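Local coordinates for ribulose bisphosphate carboxylase (Pyrococcus horikoshii, PDB 2D69), which probably catalyses the carboxylation of ribulose 1,5-bisphosphate to two molecules of 3-phosphoglycerate, within an archaeal pathway of AMP degradation, at residues A[198-210]-A[219-231]. Numbering follows the deposited sequence.
Sequences RFEERVRKLYRVR and ETKEYLINITGPV. With SO4 (sulfate ion), chain I.
Tyr223 lies against Tyr207 and Leu206 where helix 199-217 packs on strand 222-224, in the beta-alpha-beta unit that starts with strand 184-186 of the catalytic alpha/beta barrel. The axes of helix segment 199-210 and the strand run at 145°, nearer antiparallel than parallel. The tyrosine rings meet obliquely, with Tyr207 CZ 3.8 Å from Tyr223 CD2. CG of Tyr223 is anti to the backbone N (chi1 -175°), which sets the ring beside Leu206 and its OH 3.0 Å from Arg202 NE, a hydrogen bond in the guanidinium plane. Asp187 binds both this OH and Arg202 NH2, and Thr192 O holds NH1.

Packing is tight further along. Ile225 CG1 sits 3.5 Å from Phe199 CE2, and Ile227 CG2 approaches the same ring. The Asn226 side chain is about 5 Å from that of Glu189, a predicted magnesium ligand, so this end borders the probable metal site.

At the other end, Arg210 NH1 donates to Lys221 O at 2.9 Å, and weakly to Glu222 OE2 in a salt bridge. Bends at chi2 and chi3 bring the Arg210 guanidinium under Tyr207 CD2 and NH1 to both acceptors. Replacing Arg210 by a leucine would probably leave Glu222 without this charge partner and Lys221 O without this donor. One water lies 2.6 Å from Tyr207 OH and donates to Glu222 OE1.

The outer helix face is looser and polar. Lys205 NZ binds a sulfate, probably from the crystallisation liquor. The buried arginines thus pair with acidic groups and carbonyls, whereas outward Arg204 and Arg208 form salt bridges with a neighbouring subunit, consistent with a part in assembly.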
# COMPACT_ATOMS: atom_id res chain seq x y z
N ARG A 198 3.71 18.92 24.09
CA ARG A 198 3.85 18.15 22.88
C ARG A 198 2.83 18.60 21.85
O ARG A 198 1.64 18.70 22.18
CB ARG A 198 3.66 16.64 23.13
CG ARG A 198 4.92 15.90 23.43
CD ARG A 198 4.80 14.34 23.53
NE ARG A 198 4.61 13.62 22.26
CZ ARG A 198 3.46 13.08 21.85
NH1 ARG A 198 2.38 13.17 22.60
NH2 ARG A 198 3.40 12.42 20.71
N PHE A 199 3.29 18.77 20.61
CA PHE A 199 2.47 19.29 19.55
C PHE A 199 1.14 18.56 19.46
O PHE A 199 0.06 19.19 19.48
CB PHE A 199 3.20 19.24 18.17
CG PHE A 199 2.43 19.97 17.12
CD1 PHE A 199 1.37 19.33 16.41
CD2 PHE A 199 2.62 21.33 16.94
CE1 PHE A 199 0.58 20.04 15.50
CE2 PHE A 199 1.86 22.03 16.00
CZ PHE A 199 0.80 21.40 15.31
N GLU A 200 1.17 17.23 19.42
CA GLU A 200 -0.13 16.53 19.25
C GLU A 200 -1.09 16.64 20.41
O GLU A 200 -2.39 16.57 20.27
CB GLU A 200 0.07 15.05 18.84
CG GLU A 200 -1.27 14.48 18.27
CD GLU A 200 -1.13 13.17 17.51
OE1 GLU A 200 -2.13 12.77 16.85
OE2 GLU A 200 -0.04 12.55 17.57
N GLU A 201 -0.51 16.76 21.60
CA GLU A 201 -1.31 17.00 22.81
C GLU A 201 -1.89 18.40 22.78
O GLU A 201 -3.04 18.61 23.09
CB GLU A 201 -0.47 16.76 24.06
CG GLU A 201 -0.04 15.31 24.24
CD GLU A 201 0.90 15.08 25.44
OE1 GLU A 201 1.58 14.00 25.41
OE2 GLU A 201 0.94 15.94 26.39
N ARG A 202 -1.11 19.37 22.33
CA ARG A 202 -1.61 20.73 22.17
C ARG A 202 -2.75 20.80 21.14
O ARG A 202 -3.81 21.38 21.44
CB ARG A 202 -0.49 21.67 21.75
CG ARG A 202 -0.88 23.13 21.87
CD ARG A 202 0.32 24.02 21.88
NE ARG A 202 0.88 24.31 20.57
CZ ARG A 202 2.08 23.89 20.17
NH1 ARG A 202 2.79 23.06 20.92
NH2 ARG A 202 2.55 24.34 19.03
N VAL A 203 -2.60 20.17 19.97
CA VAL A 203 -3.72 20.18 19.01
C VAL A 203 -4.98 19.56 19.54
O VAL A 203 -6.08 20.11 19.39
CB VAL A 203 -3.44 19.61 17.56
CG1 VAL A 203 -2.02 19.75 17.14
CG2 VAL A 203 -3.88 18.21 17.39
N ARG A 204 -4.88 18.40 20.15
CA ARG A 204 -6.10 17.79 20.73
C ARG A 204 -6.78 18.72 21.69
O ARG A 204 -8.03 18.89 21.65
CB ARG A 204 -5.76 16.50 21.43
CG ARG A 204 -5.31 15.41 20.46
CD ARG A 204 -4.86 14.18 21.21
NE ARG A 204 -4.16 13.21 20.42
CZ ARG A 204 -3.07 12.55 20.83
NH1 ARG A 204 -2.46 12.80 22.01
NH2 ARG A 204 -2.56 11.65 20.00
N LYS A 205 -6.01 19.34 22.58
CA LYS A 205 -6.67 20.17 23.59
C LYS A 205 -7.19 21.49 23.06
O LYS A 205 -8.32 21.86 23.32
CB LYS A 205 -5.74 20.42 24.79
CG LYS A 205 -6.28 21.25 25.95
CD LYS A 205 -7.45 20.58 26.65
CE LYS A 205 -7.92 21.44 27.81
NZ LYS A 205 -9.05 20.77 28.60
N LEU A 206 -6.38 22.21 22.30
CA LEU A 206 -6.71 23.61 21.99
C LEU A 206 -7.88 23.75 21.03
O LEU A 206 -8.62 24.73 21.10
CB LEU A 206 -5.50 24.33 21.44
CG LEU A 206 -4.60 25.02 22.47
CD1 LEU A 206 -5.28 26.25 22.97
CD2 LEU A 206 -4.25 24.05 23.63
N TYR A 207 -8.06 22.78 20.16
CA TYR A 207 -9.17 22.82 19.20
C TYR A 207 -10.48 22.50 19.90
O TYR A 207 -11.54 22.95 19.47
CB TYR A 207 -8.87 21.94 17.96
CG TYR A 207 -7.84 22.61 17.05
CD1 TYR A 207 -6.49 22.27 17.10
CD2 TYR A 207 -8.21 23.69 16.20
CE1 TYR A 207 -5.60 22.93 16.34
CE2 TYR A 207 -7.31 24.35 15.44
CZ TYR A 207 -6.00 23.99 15.52
OH TYR A 207 -5.02 24.60 14.78
N ARG A 208 -10.42 21.71 20.96
CA ARG A 208 -11.60 21.52 21.81
C ARG A 208 -12.02 22.83 22.52
O ARG A 208 -13.19 23.20 22.54
CB ARG A 208 -11.38 20.42 22.85
CG ARG A 208 -11.14 19.04 22.21
CD ARG A 208 -10.92 17.89 23.21
NE ARG A 208 -12.14 17.67 23.98
CZ ARG A 208 -12.39 18.14 25.21
NH1 ARG A 208 -11.48 18.86 25.88
NH2 ARG A 208 -13.57 17.87 25.79
N VAL A 209 -11.05 23.53 23.06
CA VAL A 209 -11.29 24.83 23.66
C VAL A 209 -11.83 25.79 22.60
O VAL A 209 -12.82 26.52 22.83
CB VAL A 209 -9.99 25.44 24.22
CG1 VAL A 209 -10.18 26.91 24.72
CG2 VAL A 209 -9.38 24.57 25.31
N ARG A 210 -11.18 25.79 21.43
CA ARG A 210 -11.57 26.60 20.30
C ARG A 210 -13.04 26.38 20.00
O ARG A 210 -13.83 27.34 19.92
CB ARG A 210 -10.73 26.23 19.06
CG ARG A 210 -10.87 27.13 17.88
CD ARG A 210 -12.12 26.90 17.06
NE ARG A 210 -12.08 25.67 16.27
CZ ARG A 210 -11.50 25.52 15.09
NH1 ARG A 210 -10.81 26.49 14.49
NH2 ARG A 210 -11.61 24.34 14.47
N GLU A 219 -19.03 33.26 17.43
CA GLU A 219 -17.97 33.74 16.50
C GLU A 219 -16.91 32.72 16.21
O GLU A 219 -16.49 31.95 17.10
CB GLU A 219 -17.24 35.01 17.01
CG GLU A 219 -18.14 36.23 17.32
CD GLU A 219 -17.35 37.36 17.99
OE1 GLU A 219 -16.68 38.11 17.31
OE2 GLU A 219 -17.38 37.49 19.21
N THR A 220 -16.40 32.75 14.98
CA THR A 220 -15.38 31.84 14.55
C THR A 220 -14.00 32.18 15.16
O THR A 220 -13.55 33.32 15.15
CB THR A 220 -15.35 31.82 13.03
OG1 THR A 220 -16.62 31.33 12.53
CG2 THR A 220 -14.30 30.81 12.49
N LYS A 221 -13.33 31.16 15.66
CA LYS A 221 -12.03 31.32 16.26
C LYS A 221 -11.04 30.38 15.56
O LYS A 221 -11.38 29.26 15.16
CB LYS A 221 -12.09 31.02 17.76
CG LYS A 221 -13.17 31.79 18.56
CD LYS A 221 -12.92 33.26 18.49
CE LYS A 221 -13.87 34.04 19.38
NZ LYS A 221 -13.53 35.51 19.29
N GLU A 222 -9.81 30.85 15.44
CA GLU A 222 -8.77 30.08 14.78
C GLU A 222 -7.44 30.20 15.49
O GLU A 222 -7.31 30.93 16.48
CB GLU A 222 -8.66 30.44 13.30
CG GLU A 222 -9.31 29.39 12.44
CD GLU A 222 -8.63 28.02 12.49
OE1 GLU A 222 -7.42 27.91 12.83
OE2 GLU A 222 -9.30 27.04 12.13
N TYR A 223 -6.47 29.45 14.98
CA TYR A 223 -5.24 29.17 15.69
C TYR A 223 -4.10 29.07 14.69
O TYR A 223 -4.04 28.12 13.92
CB TYR A 223 -5.39 27.85 16.48
CG TYR A 223 -4.22 27.49 17.38
CD1 TYR A 223 -3.21 28.39 17.65
CD2 TYR A 223 -4.14 26.25 17.96
CE1 TYR A 223 -2.15 28.05 18.43
CE2 TYR A 223 -3.08 25.90 18.79
CZ TYR A 223 -2.10 26.78 19.01
OH TYR A 223 -1.04 26.44 19.80
N LEU A 224 -3.20 30.03 14.75
CA LEU A 224 -2.03 30.07 13.94
C LEU A 224 -1.00 29.25 14.66
O LEU A 224 -0.09 29.78 15.31
CB LEU A 224 -1.55 31.50 13.74
CG LEU A 224 -2.66 32.46 13.27
CD1 LEU A 224 -2.15 33.87 13.26
CD2 LEU A 224 -3.23 32.10 11.93
N ILE A 225 -1.15 27.95 14.52
CA ILE A 225 -0.35 26.97 15.24
C ILE A 225 0.93 26.71 14.52
O ILE A 225 0.93 26.45 13.32
CB ILE A 225 -1.21 25.69 15.45
CG1 ILE A 225 -0.44 24.68 16.32
CG2 ILE A 225 -1.64 25.05 14.12
CD1 ILE A 225 -1.36 23.71 16.98
N ASN A 226 2.04 26.78 15.27
CA ASN A 226 3.39 26.67 14.70
C ASN A 226 3.81 25.22 14.39
O ASN A 226 4.12 24.46 15.28
CB ASN A 226 4.34 27.28 15.67
CG ASN A 226 5.71 27.50 15.11
OD1 ASN A 226 6.57 28.12 15.76
ND2 ASN A 226 5.91 27.11 13.88
N ILE A 227 3.80 24.85 13.11
CA ILE A 227 4.16 23.50 12.63
C ILE A 227 5.62 23.45 12.16
O ILE A 227 6.08 22.45 11.66
CB ILE A 227 3.28 23.06 11.48
CG1 ILE A 227 3.47 23.92 10.24
CG2 ILE A 227 1.73 23.15 11.86
CD1 ILE A 227 2.93 23.22 8.95
N THR A 228 6.32 24.55 12.30
CA THR A 228 7.71 24.64 11.85
C THR A 228 8.54 23.47 12.44
O THR A 228 8.39 23.11 13.61
CB THR A 228 8.31 25.95 12.31
OG1 THR A 228 7.55 27.04 11.82
CG2 THR A 228 9.71 26.16 11.76
N GLY A 229 9.38 22.90 11.57
CA GLY A 229 10.21 21.76 11.84
C GLY A 229 10.89 21.23 10.55
O GLY A 229 10.65 21.75 9.46
N PRO A 230 11.68 20.17 10.68
CA PRO A 230 12.10 19.35 9.53
C PRO A 230 10.85 19.02 8.73
O PRO A 230 9.81 18.78 9.34
CB PRO A 230 12.63 18.08 10.19
CG PRO A 230 13.04 18.50 11.56
CD PRO A 230 12.22 19.67 11.96
N VAL A 231 10.95 18.99 7.40
CA VAL A 231 9.76 19.02 6.55
C VAL A 231 8.77 17.88 6.82
O VAL A 231 7.56 18.09 6.79
CB VAL A 231 10.02 18.97 5.00
CG1 VAL A 231 9.08 19.96 4.34
CG2 VAL A 231 11.37 19.26 4.63
S SO4 I . -12.41 22.57 26.96
O1 SO4 I . -13.58 22.18 27.75
O2 SO4 I . -12.22 24.02 27.08
O3 SO4 I . -11.24 21.84 27.44
O4 SO4 I . -12.66 22.23 25.57
O HOH W 1 -5.76 25.75 12.59